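Local coordinates for protein transcriptional regulator, GntR family (Ralstonia eutropha, PDB 3IHU) that probably binds DNA and regulates transcription, pairing a GntR-type winged-helix reader with an all-helical FCD domain, at residues F23-G28 with G32-G37; D70-R73 with A77-R80; A124-E129 with D185-A190; R179-D184 with V209-G214. All coordinates share one frame; numbering follows the deposited sequence.

Contact 1 of 4, residues F23-G28 with G32-G37; sequences FGIMSG and GTFVPG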
loop_
_atom_site.group_PDB
_atom_site.type_symbol
_atom_site.label_atom_id
_atom_site.label_comp_id
_atom_site.label_asym_id
_atom_site.label_seq_id
_atom_site.Cartn_x
_atom_site.Cartn_y
_atom_site.Cartn_z
ATOM N N PHE A 23 -8.138 -3.052 -7.701
ATOM C CA PHE A 23 -6.695 -2.971 -7.550
ATOM C C PHE A 23 -6.042 -1.995 -8.530
ATOM O O PHE A 23 -5.037 -1.353 -8.188
ATOM C CB PHE A 23 -6.081 -4.365 -7.614
ATOM C CG PHE A 23 -6.452 -5.217 -6.432
ATOM C CD1 PHE A 23 -5.961 -4.903 -5.150
ATOM C CD2 PHE A 23 -7.288 -6.313 -6.574
ATOM C CE1 PHE A 23 -6.304 -5.685 -4.036
ATOM C CE2 PHE A 23 -7.643 -7.087 -5.466
ATOM C CZ PHE A 23 -7.147 -6.774 -4.199
ATOM N N GLY A 24 -6.615 -1.867 -9.724
ATOM C CA GLY A 24 -6.151 -0.902 -10.698
ATOM C C GLY A 24 -6.198 0.543 -10.243
ATOM O O GLY A 24 -5.272 1.327 -10.543
ATOM N N ILE A 25 -7.261 0.928 -9.523
ATOM C CA ILE A 25 -7.365 2.311 -9.075
ATOM C C ILE A 25 -6.429 2.526 -7.883
ATOM O O ILE A 25 -5.787 3.550 -7.753
ATOM C CB ILE A 25 -8.804 2.704 -8.765
ATOM C CG1 ILE A 25 -9.587 2.873 -10.085
ATOM C CG2 ILE A 25 -8.841 3.981 -7.942
ATOM C CD1 ILE A 25 -11.098 2.901 -9.883
HETATM N N MSE A 26 -6.314 1.524 -7.044
HETATM C CA MSE A 26 -5.395 1.622 -5.908
HETATM C C MSE A 26 -3.944 1.658 -6.377
HETATM O O MSE A 26 -3.193 2.534 -5.955
HETATM C CB MSE A 26 -5.682 0.523 -4.877
HETATM C CG MSE A 26 -6.513 1.130 -3.720
HETATM SE SE MSE A 26 -7.364 -0.133 -2.620
HETATM C CE MSE A 26 -6.313 -1.694 -3.129
ATOM N N SER A 27 -3.573 0.786 -7.298
ATOM C CA SER A 27 -2.221 0.861 -7.842
ATOM C C SER A 27 -1.952 2.146 -8.648
ATOM O O SER A 27 -0.881 2.747 -8.503
ATOM C CB SER A 27 -1.878 -0.355 -8.678
ATOM O OG SER A 27 -2.817 -0.496 -9.711
ATOM N N GLY A 28 -2.918 2.562 -9.472
ATOM C CA GLY A 28 -2.824 3.822 -10.208
ATOM C C GLY A 28 -2.635 5.045 -9.321
ATOM O O GLY A 28 -1.904 5.959 -9.676
ATOM N N GLY A 32 0.473 7.145 -9.867
ATOM C CA GLY A 32 0.262 8.490 -10.387
ATOM C C GLY A 32 -0.652 8.573 -11.590
ATOM O O GLY A 32 -0.804 9.642 -12.142
ATOM N N THR A 33 -1.268 7.475 -12.003
ATOM C CA THR A 33 -2.194 7.516 -13.147
ATOM C C THR A 33 -3.646 7.895 -12.754
ATOM O O THR A 33 -4.441 8.167 -13.604
ATOM C CB THR A 33 -2.256 6.172 -13.842
ATOM O OG1 THR A 33 -2.534 5.174 -12.863
ATOM C CG2 THR A 33 -0.896 5.859 -14.579
ATOM N N PHE A 34 -3.976 7.805 -11.469
ATOM C CA PHE A 34 -5.206 8.350 -10.928
ATOM C C PHE A 34 -4.746 9.257 -9.779
ATOM O O PHE A 34 -3.713 8.979 -9.163
ATOM C CB PHE A 34 -6.098 7.222 -10.350
ATOM C CG PHE A 34 -6.779 6.386 -11.387
ATOM C CD1 PHE A 34 -6.153 5.271 -11.902
ATOM C CD2 PHE A 34 -8.044 6.706 -11.857
ATOM C CE1 PHE A 34 -6.752 4.524 -12.883
ATOM C CE2 PHE A 34 -8.662 5.953 -12.831
ATOM C CZ PHE A 34 -8.009 4.856 -13.350
ATOM N N VAL A 35 -5.510 10.313 -9.482
ATOM C CA VAL A 35 -5.140 11.262 -8.436
ATOM C C VAL A 35 -6.279 11.586 -7.435
ATOM O O VAL A 35 -7.466 11.518 -7.761
ATOM C CB VAL A 35 -4.653 12.573 -9.038
ATOM C CG1 VAL A 35 -3.352 12.298 -9.819
ATOM C CG2 VAL A 35 -5.746 13.239 -9.925
ATOM N N PRO A 36 -5.909 11.963 -6.205
ATOM C CA PRO A 36 -6.897 12.452 -5.251
ATOM C C PRO A 36 -7.721 13.578 -5.862
ATOM O O PRO A 36 -7.161 14.442 -6.564
ATOM C CB PRO A 36 -6.023 12.977 -4.097
ATOM C CG PRO A 36 -4.779 12.130 -4.187
ATOM C CD PRO A 36 -4.547 11.982 -5.667
ATOM N N GLY A 37 -9.043 13.542 -5.683
ATOM C CA GLY A 37 -9.935 14.588 -6.234
ATOM C C GLY A 37 -10.430 14.256 -7.614
ATOM O O GLY A 37 -11.241 14.956 -8.205
#
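Gly28 O receives Gly32 N, Thr33 N and Phe34 N from the chain that leaves the helix, and these form the polar part of the contact. All three bonds are weak. Gly32 N lies 2.7 Å from Gly28 O and Thr33 N 2.8 Å from it, both badly bent, whereas the longer bond from Phe34 N to Gly28 O, at 3.3 Å, is nearly straight at 170°. Thr33 OG1 adds a fourth weak donor, swung back over the helix end by a chi1 of 52° that sets it between its own N and C.

The apolar part belongs to Phe34. Ile25 CG1 sits squarely over one face of its ring, 4.2 Å from the centroid in a CH-pi contact, while the ring edge meets Gly28, with Phe34 CD1 4.0 Å from Gly28 CA. That close approach uses the bare backbone of a glycine. Leu40 and Phe49 extend the same apolar cluster.

Gly32 follows the helix with a positive phi of 96°, and the weak bond from Thr33 N to Gly28 O is consistent with a Schellman-type end of helix 17-31 in the winged helix-turn-helix domain.

Contact 2 of 4, residues D70-R73 with A77-R80; sequences DLQR and AVIR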
loop_
_atom_site.group_PDB
_atom_site.type_symbol
_atom_site.label_atom_id
_atom_site.label_comp_id
_atom_site.label_asym_id
_atom_site.label_seq_id
_atom_site.Cartn_x
_atom_site.Cartn_y
_atom_site.Cartn_z
ATOM N N ASP A 70 -15.662 8.534 -2.858
ATOM C CA ASP A 70 -17.049 8.803 -2.513
ATOM C C ASP A 70 -17.888 8.612 -3.778
ATOM O O ASP A 70 -17.670 9.296 -4.776
ATOM C CB ASP A 70 -17.252 10.238 -2.027
ATOM C CG ASP A 70 -16.575 10.504 -0.720
ATOM O OD1 ASP A 70 -16.350 9.540 0.059
ATOM O OD2 ASP A 70 -16.265 11.695 -0.492
ATOM N N LEU A 71 -18.871 7.720 -3.676
ATOM C CA LEU A 71 -19.865 7.516 -4.712
ATOM C C LEU A 71 -20.681 8.782 -4.971
ATOM O O LEU A 71 -20.978 9.535 -4.051
ATOM C CB LEU A 71 -20.789 6.345 -4.338
ATOM C CG LEU A 71 -20.133 4.970 -4.122
ATOM C CD1 LEU A 71 -21.198 3.861 -4.086
ATOM C CD2 LEU A 71 -19.082 4.682 -5.188
ATOM N N GLN A 72 -21.017 9.008 -6.235
ATOM C CA GLN A 72 -21.796 10.181 -6.654
ATOM C C GLN A 72 -23.038 9.691 -7.380
ATOM O O GLN A 72 -23.254 8.489 -7.517
ATOM C CB GLN A 72 -20.986 11.059 -7.631
ATOM C CG GLN A 72 -19.571 11.449 -7.152
ATOM C CD GLN A 72 -19.594 12.467 -6.017
ATOM O OE1 GLN A 72 -19.460 13.683 -6.238
ATOM N NE2 GLN A 72 -19.776 11.976 -4.794
ATOM N N ARG A 73 -23.834 10.629 -7.875
ATOM C CA ARG A 73 -24.998 10.295 -8.708
ATOM C C ARG A 73 -24.556 9.891 -10.127
ATOM O O ARG A 73 -23.414 10.151 -10.561
ATOM C CB ARG A 73 -25.970 11.491 -8.773
ATOM N N ALA A 77 -18.069 8.596 -9.274
ATOM C CA ALA A 77 -17.346 8.585 -8.002
ATOM C C ALA A 77 -16.271 9.660 -8.017
ATOM O O ALA A 77 -15.905 10.152 -9.086
ATOM C CB ALA A 77 -16.733 7.217 -7.748
ATOM N N VAL A 78 -15.776 10.038 -6.843
ATOM C CA VAL A 78 -14.692 11.011 -6.757
ATOM C C VAL A 78 -13.656 10.372 -5.860
ATOM O O VAL A 78 -13.978 9.805 -4.846
ATOM C CB VAL A 78 -15.195 12.452 -6.284
ATOM C CG1 VAL A 78 -14.044 13.425 -6.105
ATOM C CG2 VAL A 78 -16.101 13.026 -7.323
ATOM N N ILE A 79 -12.400 10.374 -6.273
ATOM C CA ILE A 79 -11.376 9.875 -5.409
ATOM C C ILE A 79 -11.249 10.878 -4.223
ATOM O O ILE A 79 -11.241 12.092 -4.411
ATOM C CB ILE A 79 -10.016 9.651 -6.171
ATOM C CG1 ILE A 79 -10.236 8.683 -7.340
ATOM C CG2 ILE A 79 -8.928 9.150 -5.222
ATOM C CD1 ILE A 79 -8.936 8.286 -8.099
ATOM N N ARG A 80 -11.191 10.353 -3.026
ATOM C CA ARG A 80 -11.138 11.214 -1.827
ATOM C C ARG A 80 -9.795 11.964 -1.724
ATOM O O ARG A 80 -8.778 11.500 -2.233
ATOM C CB ARG A 80 -11.388 10.373 -0.563
ATOM C CG ARG A 80 -12.856 9.938 -0.458
ATOM C CD ARG A 80 -13.201 9.309 0.923
ATOM N NE ARG A 80 -13.146 10.308 1.978
ATOM C CZ ARG A 80 -12.443 10.191 3.098
ATOM N NH1 ARG A 80 -11.752 9.076 3.363
ATOM N NH2 ARG A 80 -12.455 11.180 3.981
HETATM O O HOH W 1 -14.581 12.805 1.157
#
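Asp70 and Val78 pair in the beta hairpin that forms the wing of this GntR-type winged-helix domain, strand 69-71 running antiparallel to strand 77-79. They are a hydrogen-bonded pair: Asp70 N gives to Val78 O and Val78 N to Asp70 O, each at 2.9 Å. The next pair, Leu71 with Ala77, is non-hydrogen-bonded, its CA atoms closer together, and both side chains turn to the sheet face that rests on Leu60 of helix 53-65.

Asp70 and Val78 turn to the other face. Gln72, just past the strand, bends at chi2 (-72°) and lays its chain across the neighbouring strand. Its CG passes 3.7 Å from Ala77 CA, and its side chain crosses that of Val78 obliquely, with Gln72 OE1 3.6 Å from Val78 CG2. With the chain so bent, Gln72 NE2 donates a hydrogen bond to Leu71 O at 2.8 Å, from above the carbonyl plane. Gln72 OE1 has a weak hydrogen bond to Arg39 on strand 39-40.

Asp70 leans toward Arg80. The carboxylate and guanidinium planes are 32° apart, and the carboxylate meets the aliphatic part of the arginine first, with Asp70 OD1 3.3 Å from Arg80 CD. The salt bridge itself is long, Asp70 OD1 to Arg80 NE 3.8 Å. Arg80 NH1 is held elsewhere, by Gly67 O. One water closes the gap between the charges: it donates to Asp70 OD2 at 2.6 Å and, lying in the guanidinium plane at its edge, accepts from Arg80 NE at 3.0 Å.

Contact 3 of 4, residues A124-E129 with D185-A190; sequences ALVAAE and DYRRIA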
loop_
_atom_site.group_PDB
_atom_site.type_symbol
_atom_site.label_atom_id
_atom_site.label_comp_id
_atom_site.label_asym_id
_atom_site.label_seq_id
_atom_site.Cartn_x
_atom_site.Cartn_y
_atom_site.Cartn_z
ATOM N N ALA A 124 15.270 -5.774 -5.363
ATOM C CA ALA A 124 14.504 -5.010 -6.378
ATOM C C ALA A 124 14.125 -3.578 -5.913
ATOM O O ALA A 124 14.054 -2.644 -6.728
ATOM C CB ALA A 124 13.215 -5.774 -6.786
ATOM N N LEU A 125 13.798 -3.411 -4.629
ATOM C CA LEU A 125 13.592 -2.071 -4.101
ATOM C C LEU A 125 14.870 -1.218 -4.227
ATOM O O LEU A 125 14.800 -0.048 -4.671
ATOM C CB LEU A 125 13.125 -2.094 -2.624
ATOM C CG LEU A 125 11.690 -2.566 -2.468
ATOM C CD1 LEU A 125 11.463 -3.073 -1.041
ATOM C CD2 LEU A 125 10.677 -1.473 -2.918
ATOM N N VAL A 126 16.015 -1.786 -3.841
ATOM C CA VAL A 126 17.297 -1.070 -3.876
ATOM C C VAL A 126 17.637 -0.623 -5.324
ATOM O O VAL A 126 17.996 0.529 -5.559
ATOM C CB VAL A 126 18.472 -1.911 -3.312
ATOM C CG1 VAL A 126 19.828 -1.196 -3.594
ATOM C CG2 VAL A 126 18.308 -2.162 -1.801
ATOM N N ALA A 127 17.479 -1.544 -6.270
ATOM C CA ALA A 127 17.699 -1.259 -7.685
ATOM C C ALA A 127 16.723 -0.213 -8.218
ATOM O O ALA A 127 17.121 0.683 -8.959
ATOM C CB ALA A 127 17.614 -2.540 -8.504
ATOM N N ALA A 128 15.436 -0.300 -7.869
ATOM C CA ALA A 128 14.506 0.709 -8.354
ATOM C C ALA A 128 14.828 2.091 -7.776
ATOM O O ALA A 128 14.697 3.112 -8.496
ATOM C CB ALA A 128 13.052 0.342 -8.066
ATOM N N GLU A 129 15.213 2.145 -6.499
ATOM C CA GLU A 129 15.505 3.429 -5.843
ATOM C C GLU A 129 16.681 4.125 -6.515
ATOM O O GLU A 129 16.620 5.323 -6.807
ATOM C CB GLU A 129 15.818 3.243 -4.383
ATOM C CG GLU A 129 15.886 4.541 -3.565
ATOM C CD GLU A 129 17.175 5.346 -3.736
ATOM O OE1 GLU A 129 18.269 4.745 -3.878
ATOM O OE2 GLU A 129 17.076 6.600 -3.744
ATOM N N ASP A 185 13.802 2.154 5.540
ATOM C CA ASP A 185 12.807 1.566 6.407
ATOM C C ASP A 185 12.456 0.104 6.033
ATOM O O ASP A 185 12.269 -0.773 6.912
ATOM C CB ASP A 185 11.522 2.442 6.405
ATOM C CG ASP A 185 11.713 3.783 7.084
ATOM O OD1 ASP A 185 12.784 4.005 7.676
ATOM O OD2 ASP A 185 10.777 4.626 7.036
ATOM N N TYR A 186 12.277 -0.135 4.739
ATOM C CA TYR A 186 11.900 -1.437 4.275
ATOM C C TYR A 186 13.042 -2.432 4.482
ATOM O O TYR A 186 12.808 -3.594 4.768
ATOM C CB TYR A 186 11.531 -1.443 2.792
ATOM C CG TYR A 186 10.373 -0.577 2.363
ATOM C CD1 TYR A 186 9.259 -0.426 3.163
ATOM C CD2 TYR A 186 10.381 0.059 1.139
ATOM C CE1 TYR A 186 8.195 0.334 2.767
ATOM C CE2 TYR A 186 9.303 0.839 0.735
ATOM C CZ TYR A 186 8.214 0.964 1.561
ATOM O OH TYR A 186 7.131 1.750 1.218
ATOM N N ARG A 187 14.270 -1.963 4.292
ATOM C CA ARG A 187 15.413 -2.765 4.604
ATOM C C ARG A 187 15.452 -3.133 6.076
ATOM O O ARG A 187 15.753 -4.268 6.373
ATOM C CB ARG A 187 16.692 -2.063 4.194
ATOM C CG ARG A 187 16.781 -1.958 2.709
ATOM C CD ARG A 187 17.933 -1.045 2.299
ATOM N NE ARG A 187 19.107 -1.857 2.202
ATOM C CZ ARG A 187 20.171 -1.560 1.476
ATOM N NH1 ARG A 187 20.234 -0.415 0.770
ATOM N NH2 ARG A 187 21.167 -2.433 1.465
ATOM N N ARG A 188 15.162 -2.193 6.982
ATOM C CA ARG A 188 15.169 -2.520 8.418
ATOM C C ARG A 188 14.052 -3.537 8.758
ATOM O O ARG A 188 14.255 -4.437 9.596
ATOM C CB ARG A 188 15.045 -1.256 9.310
ATOM C CG ARG A 188 16.265 -0.312 9.218
ATOM C CD ARG A 188 15.994 1.171 9.651
ATOM N NE ARG A 188 17.252 1.894 9.794
ATOM C CZ ARG A 188 18.014 1.912 10.900
ATOM N NH1 ARG A 188 17.633 1.308 12.021
ATOM N NH2 ARG A 188 19.171 2.573 10.890
ATOM N N ILE A 189 12.874 -3.378 8.127
ATOM C CA ILE A 189 11.791 -4.327 8.332
ATOM C C ILE A 189 12.265 -5.744 7.944
ATOM O O ILE A 189 12.132 -6.659 8.727
ATOM C CB ILE A 189 10.487 -3.981 7.565
ATOM C CG1 ILE A 189 9.822 -2.731 8.143
ATOM C CG2 ILE A 189 9.526 -5.202 7.594
ATOM C CD1 ILE A 189 8.764 -2.077 7.254
ATOM N N ALA A 190 12.793 -5.894 6.731
ATOM C CA ALA A 190 13.259 -7.187 6.239
ATOM C C ALA A 190 14.277 -7.795 7.193
ATOM O O ALA A 190 14.119 -8.928 7.610
ATOM C CB ALA A 190 13.852 -7.065 4.884
#
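The guanidinium of Arg187 carries Val126 on one face: Val126 CG2 stands 3.6 Å above the plane, displaced from the centre toward the rim, so that the methyl is nearest to Arg187 NH1, at 3.7 Å. The bend of the arginine at chi3 (88°) sets the guanidinium beside Val126, and the two side chains cross at about a right angle. No hydrogen bond crosses between the two segments; a methyl simply lies against the flat group.

The other flat group, the Tyr186 ring, is met obliquely by Leu125. One branch does the touching, with Leu125 CD1 4.0 Å from Tyr186 CD2 and 4.2 Å from Tyr186 CB, close to the root of the ring. His208 of helix 198-219 also meets this ring, the two planes inclined at about 55°.

These pairs join helix 112-130 to helix 179-195 within the all-helical bundle of the FCD domain. The backbones stay well apart, Leu125 CA and Tyr186 CA being 8.6 Å from each other, and only side chains meet between the two segments. The two pairs differ in setting: Leu125 and Tyr186 are buried, while Arg187 lies at the exposed border of the interface. Phe137 of helix 134-152 packs on Leu125 as well. The far end of the tyrosine is polar, and its OH is hydrogen-bonded to Arg182 NH2, one helical turn earlier on its own helix.

Contact 4 of 4, residues R179-D184 with V209-G214; sequences RQMRLD and VKNVRG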
loop_
_atom_site.group_PDB
_atom_site.type_symbol
_atom_site.label_atom_id
_atom_site.label_comp_id
_atom_site.label_asym_id
_atom_site.label_seq_id
_atom_site.Cartn_x
_atom_site.Cartn_y
_atom_site.Cartn_z
ATOM N N ARG A 179 11.414 8.378 -1.067
ATOM C CA ARG A 179 11.859 7.012 -1.396
ATOM C C ARG A 179 13.188 6.566 -0.726
ATOM O O ARG A 179 13.352 5.405 -0.342
ATOM C CB ARG A 179 11.994 6.879 -2.887
ATOM C CG ARG A 179 12.226 5.478 -3.295
ATOM C CD ARG A 179 12.153 5.302 -4.783
ATOM N NE ARG A 179 10.932 5.828 -5.368
ATOM C CZ ARG A 179 10.925 6.745 -6.349
ATOM N NH1 ARG A 179 12.059 7.221 -6.817
ATOM N NH2 ARG A 179 9.774 7.193 -6.866
ATOM N N GLN A 180 14.142 7.483 -0.607
ATOM C CA GLN A 180 15.389 7.140 0.087
ATOM C C GLN A 180 15.077 6.632 1.495
ATOM O O GLN A 180 15.514 5.568 1.866
ATOM C CB GLN A 180 16.314 8.339 0.163
ATOM C CG GLN A 180 16.707 8.816 -1.235
ATOM C CD GLN A 180 17.646 10.018 -1.251
ATOM O OE1 GLN A 180 17.236 11.158 -1.553
ATOM N NE2 GLN A 180 18.901 9.765 -0.978
HETATM N N MSE A 181 14.302 7.400 2.263
HETATM C CA MSE A 181 13.973 7.070 3.652
HETATM C C MSE A 181 13.145 5.784 3.688
HETATM O O MSE A 181 13.338 4.901 4.536
HETATM C CB MSE A 181 13.197 8.245 4.299
HETATM C CG MSE A 181 12.588 7.998 5.686
HETATM SE SE MSE A 181 11.184 9.304 6.132
HETATM C CE MSE A 181 9.726 8.560 5.053
ATOM N N ARG A 182 12.195 5.683 2.764
ATOM C CA ARG A 182 11.312 4.521 2.770
ATOM C C ARG A 182 12.117 3.244 2.500
ATOM O O ARG A 182 11.880 2.219 3.100
ATOM C CB ARG A 182 10.148 4.709 1.784
ATOM C CG ARG A 182 9.237 5.904 2.170
ATOM C CD ARG A 182 8.279 6.317 1.023
ATOM N NE ARG A 182 7.639 5.134 0.475
ATOM C CZ ARG A 182 7.389 4.902 -0.798
ATOM N NH1 ARG A 182 7.702 5.792 -1.736
ATOM N NH2 ARG A 182 6.842 3.755 -1.138
ATOM N N LEU A 183 13.046 3.299 1.576
ATOM C CA LEU A 183 13.853 2.109 1.252
ATOM C C LEU A 183 14.630 1.628 2.494
ATOM O O LEU A 183 14.669 0.425 2.818
ATOM C CB LEU A 183 14.837 2.427 0.145
ATOM C CG LEU A 183 15.871 1.324 -0.077
ATOM C CD1 LEU A 183 15.176 0.045 -0.642
ATOM C CD2 LEU A 183 17.002 1.835 -0.995
ATOM N N ASP A 184 15.251 2.567 3.197
ATOM C CA ASP A 184 15.948 2.220 4.441
ATOM C C ASP A 184 15.000 1.584 5.430
ATOM O O ASP A 184 15.328 0.586 6.069
ATOM C CB ASP A 184 16.562 3.414 5.143
ATOM C CG ASP A 184 17.509 2.967 6.226
ATOM O OD1 ASP A 184 18.478 2.281 5.861
ATOM O OD2 ASP A 184 17.240 3.195 7.421
ATOM N N VAL A 209 6.141 3.678 9.525
ATOM C CA VAL A 209 4.987 4.611 9.505
ATOM C C VAL A 209 5.249 5.855 10.331
ATOM O O VAL A 209 4.863 6.946 9.933
ATOM C CB VAL A 209 3.695 3.911 9.882
ATOM C CG1 VAL A 209 2.479 4.906 9.839
ATOM C CG2 VAL A 209 3.485 2.719 8.941
ATOM N N LYS A 210 5.902 5.700 11.466
ATOM C CA LYS A 210 6.348 6.860 12.242
ATOM C C LYS A 210 7.207 7.824 11.406
ATOM O O LYS A 210 7.074 9.048 11.506
ATOM C CB LYS A 210 7.157 6.385 13.460
ATOM C CG LYS A 210 6.418 5.672 14.563
ATOM C CD LYS A 210 7.472 5.286 15.671
ATOM C CE LYS A 210 6.922 4.314 16.648
ATOM N NZ LYS A 210 5.812 4.981 17.312
ATOM N N ASN A 211 8.065 7.279 10.550
ATOM C CA ASN A 211 8.884 8.133 9.647
ATOM C C ASN A 211 8.071 8.834 8.625
ATOM O O ASN A 211 8.292 10.018 8.398
ATOM C CB ASN A 211 9.999 7.340 8.926
ATOM C CG ASN A 211 11.096 6.903 9.868
ATOM O OD1 ASN A 211 11.235 7.452 10.957
ATOM N ND2 ASN A 211 11.881 5.899 9.463
ATOM N N VAL A 212 7.109 8.129 8.013
ATOM C CA VAL A 212 6.183 8.768 7.106
ATOM C C VAL A 212 5.400 9.922 7.797
ATOM O O VAL A 212 5.343 11.029 7.274
ATOM C CB VAL A 212 5.245 7.743 6.442
ATOM C CG1 VAL A 212 4.198 8.418 5.579
ATOM C CG2 VAL A 212 6.074 6.702 5.673
ATOM N N ARG A 213 4.860 9.677 8.987
ATOM C CA ARG A 213 4.137 10.714 9.738
ATOM C C ARG A 213 5.034 11.933 10.013
ATOM O O ARG A 213 4.651 13.058 9.744
ATOM C CB ARG A 213 3.630 10.179 11.077
ATOM C CG ARG A 213 2.817 11.240 11.887
ATOM C CD ARG A 213 2.593 10.822 13.320
ATOM N NE ARG A 213 1.723 9.680 13.307
ATOM C CZ ARG A 213 2.062 8.410 13.527
ATOM N NH1 ARG A 213 3.307 8.054 13.862
ATOM N NH2 ARG A 213 1.114 7.457 13.410
ATOM N N GLY A 214 6.221 11.691 10.531
ATOM C CA GLY A 214 7.233 12.722 10.700
ATOM C C GLY A 214 7.498 13.546 9.455
ATOM O O GLY A 214 7.493 14.768 9.515
#
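Met181, a selenomethionine, reaches Asn211 and Val212 by extending and then hooking. Its CG is anti to the backbone N (chi1 171°), the next torsion is also extended, and the bend comes at chi3 (77°), which turns the terminal methyl in toward the backbone of Asn211 and Val212. The side chain was modelled in two conformers, and these contacts belong to one of them, so they are less certain than those of a singly placed residue.

In that conformer the selenium makes the closest approach. Met181 SE rests 3.6 Å from Asn211 CB and 3.7 Å from Asn211 O, against the root of the asparagine and not its amide. The methyl carries on toward the next residue, with Met181 CE 4.0 Å from Val212 N and 4.1 Å from Val212 CG2. Asn211 points its CB at the opposite helix, but its polar end has a partner elsewhere: ND2 donates to Asp185 OD2, a residue of the same helix as Met181. A single long side chain thus spans the interface beside a polar tie, the two CA atoms of Met181 and Asn211 standing 7.9 Å apart. No hydrogen bond links the two segments themselves.

The contact joins consecutive helices of the FCD bundle, 179-195 and 198-219. Helix 84-105 packs on the latter, where Val209 touches Leu91 and Glu95 takes salt bridges from Lys210 and Arg213; helix 112-130 meets the former through Leu125 and Glu129 on Leu183.

How the contacts relate
The four contacts form two pairs, one in each family region. Contacts 1 and 2 belong to the winged-helix part, their centres 13 Å apart, and join directly: Gly37 N lies 2.9 Å from Ile79 O, probably a hydrogen bond, and Phe34 packs on Ile79. Contacts 3 and 4 share helix 179-195 in the FCD part, with centres 11 Å apart; Leu125 CB meets Leu183 CD1 at 3.6 Å, so segment 124-129 touches 179-184 as well as 185-190. Between the pairs nothing touches. Nearest atoms of contacts 1 and 4 are about 10 Å apart, and contacts 2 and 3, on opposite sides of the chain's centre, have centres 34 Å apart.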